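Local coordinates for protein acyl-CoA dehydrogenase (Thermus thermophilus, PDB 2Z1Q) that probably oxidises saturated acyl-CoA thioesters to their 2,3-dehydroacyl-CoA products, passing electrons to an acceptor by way of bound FAD, at residues Pro89-Ile92 and Ser93-Ala97; Tyr110-His113 and Thr114-Thr118. All coordinates share one frame; numbering follows the deposited sequence.

Contact 1: residues Pro89-Ile92 and Ser93-Ala97; sequences PKVI and STVVA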
loop_
_atom_site.group_PDB
_atom_site.type_symbol
_atom_site.label_atom_id
_atom_site.label_comp_id
_atom_site.label_asym_id
_atom_site.label_seq_id
_atom_site.Cartn_x
_atom_site.Cartn_y
_atom_site.Cartn_z
ATOM N N PRO B 89 19.303 -26.842 -12.487
ATOM C CA PRO B 89 19.346 -26.366 -11.096
ATOM C C PRO B 89 18.265 -25.321 -10.795
ATOM O O PRO B 89 17.977 -24.448 -11.622
ATOM C CB PRO B 89 20.752 -25.793 -10.973
ATOM C CG PRO B 89 21.552 -26.684 -11.885
ATOM C CD PRO B 89 20.648 -26.842 -13.095
ATOM N N LYS B 90 17.675 -25.412 -9.605
ATOM C CA LYS B 90 16.621 -24.494 -9.199
ATOM C C LYS B 90 16.983 -23.031 -9.427
ATOM O O LYS B 90 16.107 -22.193 -9.653
ATOM C CB LYS B 90 16.252 -24.759 -7.741
ATOM C CG LYS B 90 15.828 -26.203 -7.527
ATOM C CD LYS B 90 14.780 -26.612 -8.574
ATOM C CE LYS B 90 14.594 -28.119 -8.641
ATOM N NZ LYS B 90 13.755 -28.528 -9.813
ATOM N N VAL B 91 18.274 -22.721 -9.398
ATOM C CA VAL B 91 18.682 -21.346 -9.622
ATOM C C VAL B 91 18.179 -20.827 -10.970
ATOM O O VAL B 91 17.736 -19.686 -11.066
ATOM C CB VAL B 91 20.214 -21.182 -9.570
ATOM C CG1 VAL B 91 20.893 -22.093 -10.590
ATOM C CG2 VAL B 91 20.565 -19.731 -9.832
ATOM N N ILE B 92 18.245 -21.669 -12.002
ATOM C CA ILE B 92 17.802 -21.300 -13.353
ATOM C C ILE B 92 16.298 -20.988 -13.419
ATOM O O ILE B 92 15.897 -19.941 -13.932
ATOM C CB ILE B 92 18.133 -22.426 -14.370
ATOM C CG1 ILE B 92 19.651 -22.584 -14.498
ATOM C CG2 ILE B 92 17.524 -22.113 -15.724
ATOM C CD1 ILE B 92 20.064 -23.651 -15.491
ATOM N N SER B 93 15.467 -21.890 -12.905
ATOM C CA SER B 93 14.030 -21.639 -12.920
ATOM C C SER B 93 13.702 -20.413 -12.064
ATOM O O SER B 93 12.703 -19.729 -12.297
ATOM C CB SER B 93 13.263 -22.868 -12.413
ATOM O OG SER B 93 13.805 -23.352 -11.199
ATOM N N THR B 94 14.559 -20.120 -11.088
ATOM C CA THR B 94 14.343 -18.970 -10.218
ATOM C C THR B 94 14.657 -17.653 -10.922
ATOM O O THR B 94 13.913 -16.678 -10.774
ATOM C CB THR B 94 15.176 -19.071 -8.920
ATOM O OG1 THR B 94 14.802 -20.251 -8.203
ATOM C CG2 THR B 94 14.929 -17.860 -8.039
ATOM N N VAL B 95 15.747 -17.616 -11.688
ATOM C CA VAL B 95 16.104 -16.392 -12.400
ATOM C C VAL B 95 15.069 -16.135 -13.508
ATOM O O VAL B 95 14.763 -14.988 -13.828
ATOM C CB VAL B 95 17.539 -16.462 -13.018
ATOM C CG1 VAL B 95 18.561 -16.821 -11.936
ATOM C CG2 VAL B 95 17.584 -17.471 -14.152
ATOM N N VAL B 96 14.526 -17.208 -14.077
ATOM C CA VAL B 96 13.517 -17.085 -15.131
ATOM C C VAL B 96 12.270 -16.426 -14.536
ATOM O O VAL B 96 11.650 -15.573 -15.160
ATOM C CB VAL B 96 13.158 -18.478 -15.728
ATOM C CG1 VAL B 96 11.915 -18.378 -16.600
ATOM C CG2 VAL B 96 14.327 -18.992 -16.564
ATOM N N ALA B 97 11.918 -16.817 -13.316
ATOM C CA ALA B 97 10.764 -16.238 -12.644
ATOM C C ALA B 97 10.993 -14.745 -12.455
ATOM O O ALA B 97 10.107 -13.939 -12.713
ATOM C CB ALA B 97 10.558 -16.906 -11.299
#
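Lys-90 O, Val-91 O and Ile-92 O accept from the amides of Thr-94, Val-95 and Val-96, three successive i to i+4 bonds with N-H...O angles of 141° to 155°, which define the first turns of helix 90-99. Lys-90 O is gripped twice by one residue. Thr-94 N reaches it tilted from the carbonyl plane, while Thr-94 OG1 lies 2.8 Å from Lys-90 O and well above that plane. The threonine torsion explains the reach: OG1 stands opposite its own carbonyl carbon (chi1 -60°), which folds the hydroxyl back along the helix. Ser-93 OG is also 3.0 Å from Lys-90 O, but Asp-78 competes for its proton, and the same aspartate forms a salt bridge with Lys-90 NZ. Further along, Val-91 CG2 meets Val-95 CG1 at 4.1 Å, the two branched side chains crossing at a slant. Both methyls of Val-95 rest on carbonyl oxygens of the previous turn, CG1 3.1 Å from Val-91 O and CG2 3.0 Å from Ile-92 O. A valine in place of Thr-94 lacks the hydroxyl and would probably leave Lys-90 O relying on the backbone amide and, at most, a share of the Ser-93 proton. The chemistry implies a divided helix start: polar groups cluster around Lys-90 O and Asp-78, whereas the valines and Ile-92 supply apolar packing against helices 30-54 and 300-331 and neighbouring loops.

Contact 2: residues Tyr110-His113 and Thr114-Thr118; sequences YGAH and TSIGT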
loop_
_atom_site.group_PDB
_atom_site.type_symbol
_atom_site.label_atom_id
_atom_site.label_comp_id
_atom_site.label_asym_id
_atom_site.label_seq_id
_atom_site.Cartn_x
_atom_site.Cartn_y
_atom_site.Cartn_z
ATOM N N TYR B 110 2.587 -18.413 -16.690
ATOM C CA TYR B 110 3.826 -19.200 -16.661
ATOM C C TYR B 110 4.020 -19.867 -15.296
ATOM O O TYR B 110 4.252 -21.078 -15.211
ATOM C CB TYR B 110 5.035 -18.288 -16.938
ATOM C CG TYR B 110 6.382 -18.972 -16.795
ATOM C CD1 TYR B 110 6.895 -19.749 -17.823
ATOM C CD2 TYR B 110 7.128 -18.860 -15.614
ATOM C CE1 TYR B 110 8.113 -20.406 -17.701
ATOM C CE2 TYR B 110 8.365 -19.522 -15.478
ATOM C CZ TYR B 110 8.841 -20.294 -16.539
ATOM O OH TYR B 110 10.029 -20.984 -16.493
ATOM N N GLY B 111 3.922 -19.068 -14.235
ATOM C CA GLY B 111 4.107 -19.578 -12.887
ATOM C C GLY B 111 3.178 -20.709 -12.490
ATOM O O GLY B 111 3.623 -21.728 -11.957
ATOM N N ALA B 112 1.885 -20.552 -12.738
ATOM C CA ALA B 112 0.946 -21.595 -12.364
ATOM C C ALA B 112 1.274 -22.886 -13.133
ATOM O O ALA B 112 1.292 -23.975 -12.573
ATOM C CB ALA B 112 -0.476 -21.140 -12.640
ATOM N N HIS B 113 1.549 -22.749 -14.420
ATOM C CA HIS B 113 1.892 -23.902 -15.250
ATOM C C HIS B 113 3.146 -24.659 -14.735
ATOM O O HIS B 113 3.045 -25.814 -14.334
ATOM C CB HIS B 113 2.105 -23.428 -16.679
ATOM C CG HIS B 113 2.467 -24.521 -17.631
ATOM N ND1 HIS B 113 1.577 -25.505 -18.017
ATOM C CD2 HIS B 113 3.626 -24.781 -18.288
ATOM C CE1 HIS B 113 2.175 -26.319 -18.868
ATOM N NE2 HIS B 113 3.414 -25.904 -19.049
ATOM N N THR B 114 4.303 -23.994 -14.724
ATOM C CA THR B 114 5.559 -24.632 -14.281
ATOM C C THR B 114 5.619 -25.111 -12.825
ATOM O O THR B 114 6.359 -26.059 -12.513
ATOM C CB THR B 114 6.787 -23.696 -14.508
ATOM O OG1 THR B 114 6.679 -22.542 -13.671
ATOM C CG2 THR B 114 6.864 -23.251 -15.965
ATOM N N SER B 115 4.856 -24.490 -11.928
ATOM C CA SER B 115 4.900 -24.914 -10.538
ATOM C C SER B 115 3.740 -25.834 -10.161
ATOM O O SER B 115 3.830 -27.048 -10.321
ATOM C CB SER B 115 4.956 -23.695 -9.606
ATOM O OG SER B 115 3.778 -22.910 -9.689
ATOM N N ILE B 116 2.644 -25.273 -9.671
ATOM C CA ILE B 116 1.510 -26.102 -9.286
ATOM C C ILE B 116 0.951 -26.972 -10.415
ATOM O O ILE B 116 0.378 -28.025 -10.166
ATOM C CB ILE B 116 0.384 -25.235 -8.711
ATOM C CG1 ILE B 116 0.075 -24.081 -9.673
ATOM C CG2 ILE B 116 0.793 -24.730 -7.336
ATOM C CD1 ILE B 116 -1.029 -23.137 -9.195
ATOM N N GLY B 117 1.132 -26.551 -11.656
ATOM C CA GLY B 117 0.600 -27.335 -12.757
ATOM C C GLY B 117 1.409 -28.549 -13.185
ATOM O O GLY B 117 0.851 -29.587 -13.522
ATOM N N THR B 118 2.730 -28.419 -13.162
ATOM C CA THR B 118 3.603 -29.508 -13.580
ATOM C C THR B 118 4.180 -30.324 -12.418
ATOM O O THR B 118 4.166 -31.551 -12.461
ATOM C CB THR B 118 4.777 -28.973 -14.459
ATOM O OG1 THR B 118 4.256 -28.257 -15.586
ATOM C CG2 THR B 118 5.633 -30.126 -14.971
HETATM O O HOH W 1 6.571 -21.203 -11.094
#
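Tyr-110 meets Thr-114 one turn on through both backbone and ring. Thr-114 N points nearly straight at Tyr-110 O, 3.0 Å away with an N-H...O angle of 168°. Thr-114 CG2 sits over one face of the phenol ring, 3.8 Å from its centroid and displaced toward the rim, a CH-pi contact. With Thr-114 OG1 between the backbone N and the carbonyl carbon (chi1 66°), the methyl falls anti to the carbonyl carbon and is directed back at that ring; Tyr-110 OH itself is bonded to Leu-74 O. At Gly-111 the carbonyl receives Ser-115 twice: Ser-115 OG lies 2.6 Å from Gly-111 O, and Ser-115 N approaches the same oxygen from the opposite face of the carbonyl plane. A water also donates to Gly-111 O and bonds Thr-114 OG1 at 2.9 Å, so it bridges the two residues. Ala-112 breaks the i to i+4 pattern. Its carbonyl takes the amide of Gly-117, 2.7 Å between Ala-112 O and Gly-117 N, and this i to i+5 bond marks a pi-type turn. Ile-116 lies along Ala-112, its CG1 3.1 Å from Ala-112 O and its CD1 4.0 Å from Ala-112 CB. His-113 O then lies 3.0 Å from Thr-118 OG1 and accepts a weak bond from Thr-118 N. The same hydroxyl stands over the centre of one face of the imidazole, whose ND1 and NE2 are held by Ala-144 N and Leu-137 O. The pi-type turn thus comes at the C-terminal part of a helix bordering the flavin site: Ile-116 touches the bound FAD and the FAD-binding Tyr-146, while Ala-112 lies close to Ser-183, also FAD-binding.

From the N terminus, contact 1 comes first, in the opening turns of helix 90-99; contact 2 follows in series at the C-terminal part of helix 106-117. Each is local to its own helix and closes no loop, and the two neither nest nor cross. Their centres lie 13 Å apart, yet the helices meet directly: Val-96 CG1 is 3.2 Å from Tyr-110 OH, packing Val-96 of helix 90-99 against the phenol end of Tyr-110. Both belong to the N-terminal domain of the acyl-CoA dehydrogenase fold. Helix 252-288 also borders both, with Lys-266 touching Ala-97 and Tyr-110, while contact 1 additionally meets helices 30-54 and 300-331. Contact 2 reaches the FAD pocket through Ile-116.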